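Local coordinates for erythrocyte membrane protein 1 (Plasmodium falciparum, PDB 6S8T) that binds the host receptor ICAM-1 through this DBLbeta domain, one piece of a longer adhesin on the surface of infected erythrocytes, at residues 15-20 and 285-290; 21-26 and 395-400; 183-188 and 262-267; 292-297 and 383-388. All coordinates share one frame; numbering follows the deposited sequence. Where two conformers were deposited one is given.

How the contacts relate
The four contacts join helices and loops of one DBL domain whose regular structure is nearly all helix. Contacts 1 and 2 share helix 16-32 and lie with their centres about 10 Å apart. Contact 3 joins helices 172-194 and 246-268, with its centre about 15 Å from that of contact 1. The loop 285-290 connects contacts 1 and 3, because Asp288 makes a salt bridge to Arg183. Contact 4 anchors the start of helix 293-319, and its Arg296 pairs with Asp188 of contact 3. Along the chain, contact 3 lies within the span of contact 1, and contact 4 within that of contact 2. The N-terminal helix is thus fastened to parts of the chain hundreds of residues later.

Contact 1 (15-20 and 285-290); sequences IANQMA and TPLDDY
Ala20 and Tyr290 mark the closest approach of the two backbones, with their CA atoms 5.2 Å apart, where helix 16-32 passes the short 3-10 segment 288-290. The small Ala20 side chain is consistent with so close an approach. Ala20 CB points at the loop and lies 3.6 Å from Leu287 O. The same methyl is 4.0 Å from Leu287 CB and 4.1 Å from Tyr290 CB, so it sits against the beginnings of both side chains. Leu287 also points at the helix. Its CD1 branch runs back along the helix by one turn and ends 4.1 Å from Asn17 O. The exposed Asn17 side chain makes only a looser approach, its ND2 4.3 Å from Leu287 CD1. Tyr290 takes part mainly through its root, with CB 3.8 Å from Ala20 O. Its CG lies opposite the carbonyl carbon (chi1 -60°), and the ring leads away from 15-20. The hydroxyl is hydrogen-bonded to Glu254 and to His24, and the His24 ring meets the tyrosine ring. Between the two segments the contact is made of the Ala20 methyl, the Leu287 side chain, the Tyr290 CB and backbone oxygens. The loop is also tied to helices of the Duffy binding domain: Asp288 forms a salt bridge with Arg183 of helix 172-194, and Asp289 forms one with Arg257 of helix 246-268. Ile15 and Met19 pack on helix 388-402. Helix 16-32 therefore lies between that later helix and the loop that leads into helix 293-319.

Contact 2 (21-26 and 395-400); sequences HQMHED and FKELQK
Gln22 of helix 16-32 reaches across to Glu397 of helix 388-402 and forms one side-chain hydrogen bond. Gln22 NE2 donates to Glu397 OE2 at 2.9 Å. The bond is bent, with an angle of 138° at the hydrogen. The CA atoms of these two residues are 9.6 Å apart, the shortest such distance between the segments, so side chains must bridge the gap. Gln22 does most of the reaching. Its CG is opposite the backbone N and the chain beyond is extended, which carries the amide straight out from its helix. Glu397 is folded instead. A bend at chi2 (-58°) turns the carboxylate away from the line of its first bonds. The two side chains cross at about a right angle, and the amide and carboxylate planes stand 84° apart. OE2 lies near the amide plane of Gln22 and receives the bond on its anti lone pair, the one turned away from OE1. Met23 adds an apolar touch. Its chain also bends at chi2, and the terminal methyl CE lies 4.1 Å from Glu397 CG. This leaves the methionine on the aliphatic part of the glutamate and the glutamine on its charged end. Asp26 points the same way, but its OD2 stays 6.0 Å from Glu397 OE2, a distance at which like charges may still feel each other. Glu397 also touches Met19, one turn earlier on helix 16-32. The arrangement is an interhelical side-chain bridge at the surface, linking the N-terminal helix to a late helix of the DBL fold.

Contact 3 (183-188 and 262-267); sequences RYSFAD and RAMQCE
A Met-aromatic contact in the helical core of the Duffy binding domain joins Met264 of helix 246-268 to Phe186 of helix 172-194. The sulfur SD of Met264 lies 5.5 Å from the centroid of the Phe186 ring. It approaches obliquely, 73° off the ring normal. The tighter touch is at the root of the phenylalanine, where Met264 SD is 3.6 Å from Phe186 CB. The nearest CA atoms, of Phe186 and Met264, are 8.1 Å apart. Met264 crosses that distance with a chain extended beyond CG (chi2 179°). Its methyl CE ends beside the other helix, 3.8 Å from Phe186 N. A further touch of this methyl on Ser185 OG is doubtful, because the serine was modelled in two conformers. The Ser185 hydroxyl is hydrogen-bonded to Asp152 of helix 137-163. Around the pair, Trp261 meets the Phe186 ring edge-to-face, and Ala149 and Ala153 of helix 137-163 pack on Met264. Two residues on from Met264, Cys266 forms a disulfide with Cys61. All three touching residues are buried. The methionine therefore joins the helices by van der Waals contact: its sulfur lies on the carbon root of Phe186, and its methyl meets the helix backbone at Phe186 N.

Contact 4 (292-297 and 383-388); sequences PQRLRW and GGDRDY
Asp387 OD2 is gripped by two donors: Arg294 NE at 2.8 Å and a water molecule at 2.9 Å. The first belongs to a side-on, two-nitrogen salt bridge between the start of helix 293-319 and the loop before helix 388-402. The second bond of the bridge runs from Arg294 NH2 to Asp387 OD1, 3.0 Å long and almost straight at 176°. Each carboxylate oxygen thus has its own nitrogen. Both are met on the syn side, the side that faces the other oxygen. OD1 lies in the guanidinium plane, whereas OD2 is tilted somewhat out of it. The two planes are 36° apart, so the fit is not perfectly flat. Arg294 extends from its helix and then bends at chi3 (-61°), which brings NE and NH2 alongside the carboxylate. Asp387 is the third residue of a type I turn from Asp385 to Tyr388. It stands just before helix 388-402, yet its carboxylate does not cap that helix and is committed to the arginine. The paired groups hold each other's rotation, and with Asp387 buried the bridge probably keeps the aspartate ionised. Asp385 is less well ordered, and its own salt bridge is to Lys364. Its OD2 is 4.4 Å from Arg294 NH2 and well off the guanidinium plane, so the two are related by charge alone. Arg294 is also linked to Asp387 through its backbone: the water that donates to Asp387 OD2 accepts from Arg294 N at 2.9 Å.

Contact 1 (15-20 and 285-290)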
# COMPACT_ATOMS: atom_id res chain seq x y z
N ILE A 15 -11.97 -12.80 -5.33
CA ILE A 15 -11.48 -13.84 -4.44
C ILE A 15 -10.17 -13.48 -3.75
O ILE A 15 -9.65 -14.30 -2.99
CB ILE A 15 -11.33 -15.18 -5.20
CG1 ILE A 15 -10.35 -15.04 -6.36
CG2 ILE A 15 -12.68 -15.64 -5.71
CD1 ILE A 15 -10.36 -16.23 -7.30
N ALA A 16 -9.64 -12.28 -3.97
CA ALA A 16 -8.37 -11.92 -3.34
C ALA A 16 -8.46 -11.98 -1.82
O ALA A 16 -7.54 -12.47 -1.16
CB ALA A 16 -7.92 -10.52 -3.79
N ASN A 17 -9.57 -11.50 -1.24
CA ASN A 17 -9.69 -11.48 0.21
C ASN A 17 -9.77 -12.89 0.79
O ASN A 17 -9.19 -13.16 1.85
CB ASN A 17 -10.90 -10.66 0.64
CG ASN A 17 -10.95 -10.44 2.14
OD1 ASN A 17 -10.34 -9.50 2.66
ND2 ASN A 17 -11.68 -11.30 2.85
N GLN A 18 -10.49 -13.79 0.12
CA GLN A 18 -10.51 -15.18 0.57
C GLN A 18 -9.15 -15.84 0.41
O GLN A 18 -8.79 -16.71 1.22
CB GLN A 18 -11.59 -15.96 -0.17
CG GLN A 18 -13.01 -15.53 0.18
CD GLN A 18 -14.07 -16.31 -0.57
OE1 GLN A 18 -14.39 -17.44 -0.21
NE2 GLN A 18 -14.62 -15.71 -1.61
N MET A 19 -8.38 -15.46 -0.61
CA MET A 19 -7.02 -15.97 -0.72
C MET A 19 -6.16 -15.48 0.44
O MET A 19 -5.33 -16.23 0.97
CB MET A 19 -6.39 -15.56 -2.05
CG MET A 19 -7.03 -16.18 -3.29
SD MET A 19 -7.02 -17.99 -3.30
CE MET A 19 -5.36 -18.32 -2.73
N ALA A 20 -6.33 -14.21 0.84
CA ALA A 20 -5.57 -13.68 1.96
C ALA A 20 -5.88 -14.43 3.25
O ALA A 20 -4.97 -14.70 4.05
CB ALA A 20 -5.86 -12.18 2.13
N THR A 285 -9.69 -7.87 12.62
CA THR A 285 -8.39 -7.49 12.09
C THR A 285 -8.41 -7.67 10.58
O THR A 285 -8.82 -8.74 10.09
CB THR A 285 -7.26 -8.32 12.71
OG1 THR A 285 -7.34 -8.26 14.14
CG2 THR A 285 -5.90 -7.81 12.26
N PRO A 286 -7.99 -6.67 9.80
CA PRO A 286 -8.01 -6.81 8.34
C PRO A 286 -6.95 -7.79 7.86
O PRO A 286 -5.99 -8.11 8.55
CB PRO A 286 -7.72 -5.39 7.85
CG PRO A 286 -6.97 -4.76 8.96
CD PRO A 286 -7.54 -5.34 10.22
N LEU A 287 -7.15 -8.27 6.63
CA LEU A 287 -6.28 -9.26 6.02
C LEU A 287 -5.40 -8.67 4.92
O LEU A 287 -4.80 -9.42 4.14
CB LEU A 287 -7.10 -10.42 5.46
CG LEU A 287 -7.80 -11.30 6.50
CD1 LEU A 287 -8.75 -12.27 5.82
CD2 LEU A 287 -6.78 -12.05 7.34
N ASP A 288 -5.30 -7.34 4.86
CA ASP A 288 -4.51 -6.69 3.81
C ASP A 288 -3.04 -7.07 3.89
O ASP A 288 -2.34 -7.09 2.87
CB ASP A 288 -4.68 -5.17 3.89
CG ASP A 288 -6.13 -4.72 3.74
OD1 ASP A 288 -6.96 -5.06 4.61
OD2 ASP A 288 -6.43 -4.03 2.74
N ASP A 289 -2.54 -7.36 5.09
CA ASP A 289 -1.12 -7.69 5.24
C ASP A 289 -0.73 -9.04 4.65
O ASP A 289 0.45 -9.39 4.70
CB ASP A 289 -0.72 -7.63 6.72
CG ASP A 289 -1.63 -8.46 7.62
OD1 ASP A 289 -2.83 -8.62 7.29
OD2 ASP A 289 -1.14 -8.95 8.66
N TYR A 290 -1.67 -9.80 4.07
CA TYR A 290 -1.32 -11.04 3.38
C TYR A 290 -1.47 -10.94 1.87
O TYR A 290 -1.27 -11.94 1.17
CB TYR A 290 -2.16 -12.21 3.90
CG TYR A 290 -1.96 -12.46 5.36
CD1 TYR A 290 -0.90 -13.24 5.82
CD2 TYR A 290 -2.81 -11.91 6.30
CE1 TYR A 290 -0.71 -13.47 7.17
CE2 TYR A 290 -2.63 -12.12 7.65
CZ TYR A 290 -1.58 -12.90 8.08
OH TYR A 290 -1.42 -13.12 9.42

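Contact 2 (21-26 and 395-400)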
# COMPACT_ATOMS: atom_id res chain seq x y z
N HIS A 21 -7.15 -14.78 3.46
CA HIS A 21 -7.52 -15.57 4.62
C HIS A 21 -6.79 -16.91 4.64
O HIS A 21 -6.39 -17.40 5.70
CB HIS A 21 -9.03 -15.77 4.65
CG HIS A 21 -9.53 -16.46 5.88
ND1 HIS A 21 -9.58 -17.84 5.99
CD2 HIS A 21 -10.01 -15.97 7.04
CE1 HIS A 21 -10.06 -18.16 7.17
NE2 HIS A 21 -10.33 -17.05 7.83
N GLN A 22 -6.60 -17.52 3.46
CA GLN A 22 -5.86 -18.78 3.40
C GLN A 22 -4.40 -18.58 3.76
O GLN A 22 -3.81 -19.41 4.47
CB GLN A 22 -6.00 -19.40 2.01
CG GLN A 22 -5.19 -20.67 1.81
CD GLN A 22 -5.32 -21.22 0.40
OE1 GLN A 22 -6.33 -21.00 -0.27
NE2 GLN A 22 -4.30 -21.93 -0.06
N MET A 23 -3.79 -17.49 3.28
CA MET A 23 -2.40 -17.20 3.63
C MET A 23 -2.25 -16.95 5.13
O MET A 23 -1.23 -17.34 5.72
CB MET A 23 -1.89 -16.00 2.83
CG MET A 23 -1.94 -16.18 1.31
SD MET A 23 -0.84 -17.47 0.70
CE MET A 23 -1.25 -17.47 -1.04
N HIS A 24 -3.24 -16.31 5.76
CA HIS A 24 -3.19 -16.06 7.20
C HIS A 24 -3.22 -17.36 7.99
O HIS A 24 -2.49 -17.52 8.98
CB HIS A 24 -4.35 -15.16 7.63
CG HIS A 24 -4.55 -15.09 9.11
ND1 HIS A 24 -3.59 -14.60 9.97
CD2 HIS A 24 -5.60 -15.46 9.89
CE1 HIS A 24 -4.05 -14.67 11.22
NE2 HIS A 24 -5.26 -15.18 11.19
N GLU A 25 -4.08 -18.30 7.59
CA GLU A 25 -4.16 -19.58 8.30
C GLU A 25 -2.85 -20.34 8.19
O GLU A 25 -2.38 -20.92 9.18
CB GLU A 25 -5.32 -20.41 7.76
CG GLU A 25 -6.70 -19.78 7.95
CD GLU A 25 -7.01 -19.48 9.40
OE1 GLU A 25 -7.40 -18.33 9.70
OE2 GLU A 25 -6.85 -20.39 10.25
N ASP A 26 -2.25 -20.35 7.00
CA ASP A 26 -0.99 -21.07 6.81
C ASP A 26 0.12 -20.48 7.68
O ASP A 26 0.92 -21.22 8.26
CB ASP A 26 -0.59 -21.04 5.34
CG ASP A 26 -1.56 -21.78 4.45
OD1 ASP A 26 -2.50 -22.42 4.98
OD2 ASP A 26 -1.40 -21.72 3.21
N PHE A 395 0.03 -16.09 -7.05
CA PHE A 395 -0.57 -16.35 -8.36
C PHE A 395 -0.80 -17.85 -8.59
O PHE A 395 -1.76 -18.22 -9.27
CB PHE A 395 0.31 -15.77 -9.47
CG PHE A 395 0.05 -14.32 -9.77
CD1 PHE A 395 -1.15 -13.72 -9.42
CD2 PHE A 395 1.01 -13.55 -10.40
CE1 PHE A 395 -1.39 -12.39 -9.71
CE2 PHE A 395 0.78 -12.21 -10.69
CZ PHE A 395 -0.43 -11.63 -10.34
N LYS A 396 0.06 -18.72 -8.04
CA LYS A 396 -0.16 -20.15 -8.20
C LYS A 396 -1.42 -20.61 -7.48
O LYS A 396 -2.20 -21.41 -8.03
CB LYS A 396 1.05 -20.94 -7.68
CG LYS A 396 2.14 -21.16 -8.71
CD LYS A 396 3.20 -22.10 -8.16
CE LYS A 396 4.07 -22.65 -9.28
NZ LYS A 396 3.27 -23.45 -10.25
N GLU A 397 -1.64 -20.13 -6.26
CA GLU A 397 -2.86 -20.48 -5.55
C GLU A 397 -4.09 -19.87 -6.20
O GLU A 397 -5.17 -20.46 -6.17
CB GLU A 397 -2.75 -20.06 -4.08
CG GLU A 397 -1.77 -20.89 -3.27
CD GLU A 397 -2.11 -22.36 -3.28
OE1 GLU A 397 -1.51 -23.11 -4.08
OE2 GLU A 397 -2.99 -22.77 -2.49
N LEU A 398 -3.94 -18.69 -6.82
CA LEU A 398 -5.05 -18.08 -7.54
C LEU A 398 -5.40 -18.88 -8.79
O LEU A 398 -6.58 -19.16 -9.05
CB LEU A 398 -4.68 -16.64 -7.91
CG LEU A 398 -5.78 -15.70 -8.41
CD1 LEU A 398 -6.85 -15.54 -7.35
CD2 LEU A 398 -5.18 -14.35 -8.76
N GLN A 399 -4.39 -19.27 -9.57
CA GLN A 399 -4.63 -20.08 -10.76
C GLN A 399 -5.20 -21.45 -10.41
O GLN A 399 -5.99 -22.01 -11.18
CB GLN A 399 -3.32 -20.22 -11.54
CG GLN A 399 -2.84 -18.92 -12.18
CD GLN A 399 -1.34 -18.88 -12.42
OE1 GLN A 399 -0.63 -19.83 -12.12
NE2 GLN A 399 -0.86 -17.76 -12.95
N LYS A 400 -4.83 -21.99 -9.24
CA LYS A 400 -5.34 -23.29 -8.82
C LYS A 400 -6.84 -23.24 -8.53
O LYS A 400 -7.57 -24.18 -8.85
CB LYS A 400 -4.55 -23.76 -7.60
CG LYS A 400 -5.00 -25.07 -7.00
CD LYS A 400 -4.11 -25.43 -5.82
CE LYS A 400 -4.57 -26.71 -5.15
NZ LYS A 400 -3.68 -27.11 -4.02

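Contact 3 (183-188 and 262-267)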
# COMPACT_ATOMS: atom_id res chain seq x y z
N ARG A 183 -5.73 0.89 6.23
CA ARG A 183 -5.46 -0.53 6.05
C ARG A 183 -4.21 -0.76 5.22
O ARG A 183 -3.43 -1.69 5.49
CB ARG A 183 -6.68 -1.21 5.42
CG ARG A 183 -7.90 -1.22 6.32
CD ARG A 183 -9.17 -1.59 5.57
NE ARG A 183 -9.07 -2.90 4.94
CZ ARG A 183 -10.07 -3.49 4.29
NH1 ARG A 183 -11.24 -2.88 4.18
NH2 ARG A 183 -9.89 -4.69 3.74
N TYR A 184 -3.98 0.09 4.21
CA TYR A 184 -2.73 0.03 3.45
C TYR A 184 -1.52 0.30 4.33
O TYR A 184 -0.47 -0.33 4.16
CB TYR A 184 -2.77 1.03 2.29
CG TYR A 184 -3.78 0.73 1.21
CD1 TYR A 184 -4.04 -0.58 0.81
CD2 TYR A 184 -4.48 1.76 0.57
CE1 TYR A 184 -4.96 -0.86 -0.18
CE2 TYR A 184 -5.40 1.49 -0.42
CZ TYR A 184 -5.63 0.17 -0.80
OH TYR A 184 -6.55 -0.11 -1.79
N SER A 185 -1.64 1.23 5.28
CA SER A 185 -0.52 1.54 6.16
C SER A 185 -0.25 0.40 7.14
O SER A 185 0.91 0.11 7.46
CB SER A 185 -0.79 2.84 6.93
OG SER A 185 0.11 2.98 8.02
N PHE A 186 -1.31 -0.24 7.63
CA PHE A 186 -1.14 -1.42 8.48
C PHE A 186 -0.43 -2.54 7.72
O PHE A 186 0.41 -3.25 8.28
CB PHE A 186 -2.51 -1.89 8.99
CG PHE A 186 -2.51 -3.28 9.57
CD1 PHE A 186 -2.01 -3.52 10.84
CD2 PHE A 186 -3.05 -4.34 8.86
CE1 PHE A 186 -2.02 -4.81 11.38
CE2 PHE A 186 -3.07 -5.63 9.39
CZ PHE A 186 -2.56 -5.86 10.66
N ALA A 187 -0.74 -2.69 6.43
CA ALA A 187 -0.11 -3.75 5.65
C ALA A 187 1.34 -3.41 5.32
O ALA A 187 2.21 -4.29 5.36
CB ALA A 187 -0.91 -4.01 4.38
N ASP A 188 1.61 -2.14 4.99
CA ASP A 188 2.98 -1.71 4.73
C ASP A 188 3.87 -1.90 5.95
O ASP A 188 5.03 -2.31 5.83
CB ASP A 188 3.01 -0.25 4.28
CG ASP A 188 2.56 -0.07 2.84
OD1 ASP A 188 2.39 -1.08 2.11
OD2 ASP A 188 2.36 1.10 2.43
N ARG A 262 -4.95 -2.79 16.81
CA ARG A 262 -5.69 -2.14 17.89
C ARG A 262 -5.19 -0.72 18.13
O ARG A 262 -5.97 0.17 18.46
CB ARG A 262 -5.57 -2.97 19.17
CG ARG A 262 -6.65 -4.01 19.35
CD ARG A 262 -6.44 -4.82 20.62
NE ARG A 262 -6.11 -3.97 21.77
CZ ARG A 262 -7.01 -3.42 22.58
NH1 ARG A 262 -8.31 -3.62 22.37
NH2 ARG A 262 -6.62 -2.67 23.59
N ALA A 263 -3.88 -0.50 17.95
CA ALA A 263 -3.34 0.85 18.11
C ALA A 263 -3.88 1.79 17.05
O ALA A 263 -4.05 2.99 17.31
CB ALA A 263 -1.81 0.80 18.07
N MET A 264 -4.16 1.28 15.85
CA MET A 264 -4.76 2.08 14.79
C MET A 264 -6.27 2.25 14.98
O MET A 264 -6.83 3.24 14.50
CB MET A 264 -4.47 1.45 13.43
CG MET A 264 -3.00 1.51 13.02
SD MET A 264 -2.68 0.75 11.41
CE MET A 264 -1.06 1.42 11.02
N GLN A 265 -6.92 1.32 15.68
CA GLN A 265 -8.35 1.45 15.93
C GLN A 265 -8.68 2.61 16.87
O GLN A 265 -9.82 3.07 16.89
CB GLN A 265 -8.92 0.15 16.50
CG GLN A 265 -9.02 -0.99 15.50
CD GLN A 265 -9.63 -2.25 16.11
OE1 GLN A 265 -9.39 -2.56 17.28
NE2 GLN A 265 -10.42 -2.96 15.32
N CYS A 266 -7.70 3.08 17.65
CA CYS A 266 -7.94 4.21 18.55
C CYS A 266 -8.37 5.45 17.77
O CYS A 266 -9.17 6.25 18.27
CB CYS A 266 -6.69 4.52 19.37
SG CYS A 266 -6.17 3.21 20.50
N GLU A 267 -7.84 5.62 16.56
CA GLU A 267 -8.14 6.79 15.74
C GLU A 267 -9.30 6.55 14.78
O GLU A 267 -10.06 7.49 14.50
CB GLU A 267 -6.89 7.21 14.96
CG GLU A 267 -5.64 7.36 15.82
CD GLU A 267 -5.74 8.51 16.81
OE1 GLU A 267 -6.49 9.47 16.53
OE2 GLU A 267 -5.07 8.46 17.86

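Contact 4 (292-297 and 383-388)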
# COMPACT_ATOMS: atom_id res chain seq x y z
N PRO A 292 0.15 -9.55 -1.51
CA PRO A 292 1.48 -9.05 -1.90
C PRO A 292 1.48 -7.54 -2.13
O PRO A 292 0.57 -6.98 -2.74
CB PRO A 292 1.78 -9.82 -3.18
CG PRO A 292 1.01 -11.11 -3.03
CD PRO A 292 -0.25 -10.73 -2.29
N GLN A 293 2.53 -6.89 -1.62
CA GLN A 293 2.59 -5.43 -1.63
C GLN A 293 2.52 -4.86 -3.05
O GLN A 293 1.92 -3.80 -3.26
CB GLN A 293 3.86 -4.96 -0.92
CG GLN A 293 4.02 -3.43 -0.82
CD GLN A 293 5.22 -3.03 0.02
OE1 GLN A 293 6.37 -3.17 -0.40
NE2 GLN A 293 4.96 -2.54 1.23
N ARG A 294 3.11 -5.54 -4.03
CA ARG A 294 3.08 -5.03 -5.40
C ARG A 294 1.65 -4.96 -5.93
O ARG A 294 1.34 -4.11 -6.77
CB ARG A 294 3.95 -5.90 -6.31
CG ARG A 294 4.16 -5.33 -7.71
CD ARG A 294 4.99 -6.25 -8.60
NE ARG A 294 6.33 -6.49 -8.06
CZ ARG A 294 7.38 -5.71 -8.29
NH1 ARG A 294 7.25 -4.63 -9.05
NH2 ARG A 294 8.56 -6.01 -7.76
N LEU A 295 0.76 -5.83 -5.45
CA LEU A 295 -0.63 -5.77 -5.88
C LEU A 295 -1.41 -4.71 -5.11
O LEU A 295 -2.31 -4.07 -5.68
CB LEU A 295 -1.30 -7.13 -5.73
CG LEU A 295 -0.72 -8.26 -6.61
CD1 LEU A 295 -1.31 -9.61 -6.23
CD2 LEU A 295 -0.95 -7.97 -8.09
N ARG A 296 -1.09 -4.50 -3.83
CA ARG A 296 -1.76 -3.45 -3.07
C ARG A 296 -1.47 -2.08 -3.66
O ARG A 296 -2.39 -1.28 -3.88
CB ARG A 296 -1.34 -3.50 -1.60
CG ARG A 296 -1.56 -4.85 -0.92
CD ARG A 296 -1.43 -4.77 0.60
NE ARG A 296 -0.24 -4.04 1.05
CZ ARG A 296 0.89 -4.61 1.46
NH1 ARG A 296 1.91 -3.85 1.85
NH2 ARG A 296 1.01 -5.93 1.48
N TRP A 297 -0.20 -1.81 -3.97
CA TRP A 297 0.18 -0.52 -4.53
C TRP A 297 -0.45 -0.28 -5.90
O TRP A 297 -0.79 0.86 -6.23
CB TRP A 297 1.70 -0.41 -4.60
CG TRP A 297 2.37 -0.29 -3.25
CD1 TRP A 297 1.76 -0.27 -2.03
CD2 TRP A 297 3.77 -0.15 -3.00
NE1 TRP A 297 2.70 -0.13 -1.03
CE2 TRP A 297 3.94 -0.06 -1.61
CE3 TRP A 297 4.90 -0.11 -3.83
CZ2 TRP A 297 5.20 0.07 -1.02
CZ3 TRP A 297 6.15 0.02 -3.24
CH2 TRP A 297 6.29 0.12 -1.85
N GLY A 383 14.10 -15.63 -10.68
CA GLY A 383 13.57 -14.56 -9.85
C GLY A 383 14.37 -13.28 -9.92
O GLY A 383 14.42 -12.63 -10.97
N GLY A 384 15.01 -12.91 -8.81
CA GLY A 384 15.79 -11.69 -8.76
C GLY A 384 15.12 -10.59 -7.96
O GLY A 384 15.79 -9.88 -7.20
N ASP A 385 13.81 -10.44 -8.11
CA ASP A 385 13.08 -9.42 -7.37
C ASP A 385 12.91 -9.83 -5.91
O ASP A 385 12.89 -11.02 -5.57
CB ASP A 385 11.71 -9.17 -8.00
CG ASP A 385 11.79 -8.30 -9.25
OD1 ASP A 385 12.54 -7.31 -9.23
OD2 ASP A 385 11.09 -8.62 -10.24
N ARG A 386 12.78 -8.83 -5.05
CA ARG A 386 12.62 -9.09 -3.62
C ARG A 386 11.33 -9.84 -3.32
O ARG A 386 11.27 -10.60 -2.34
CB ARG A 386 12.67 -7.77 -2.84
CG ARG A 386 12.57 -7.91 -1.33
CD ARG A 386 12.80 -6.58 -0.63
NE ARG A 386 14.15 -6.07 -0.88
CZ ARG A 386 14.59 -4.88 -0.47
NH1 ARG A 386 13.79 -4.07 0.21
NH2 ARG A 386 15.83 -4.50 -0.74
N ASP A 387 10.30 -9.67 -4.15
CA ASP A 387 9.00 -10.27 -3.91
C ASP A 387 8.67 -11.39 -4.89
O ASP A 387 7.50 -11.77 -5.02
CB ASP A 387 7.91 -9.19 -3.97
CG ASP A 387 7.85 -8.49 -5.32
OD1 ASP A 387 8.92 -8.34 -5.95
OD2 ASP A 387 6.75 -8.10 -5.75
N TYR A 388 9.67 -11.93 -5.59
CA TYR A 388 9.39 -12.93 -6.62
C TYR A 388 8.64 -14.13 -6.04
O TYR A 388 7.58 -14.51 -6.54
CB TYR A 388 10.68 -13.37 -7.30
CG TYR A 388 10.45 -14.37 -8.41
CD1 TYR A 388 10.00 -13.96 -9.66
CD2 TYR A 388 10.67 -15.73 -8.21
CE1 TYR A 388 9.78 -14.87 -10.67
CE2 TYR A 388 10.45 -16.65 -9.21
CZ TYR A 388 10.00 -16.22 -10.45
OH TYR A 388 9.78 -17.13 -11.45
O HOH W 1 4.83 -7.78 -3.60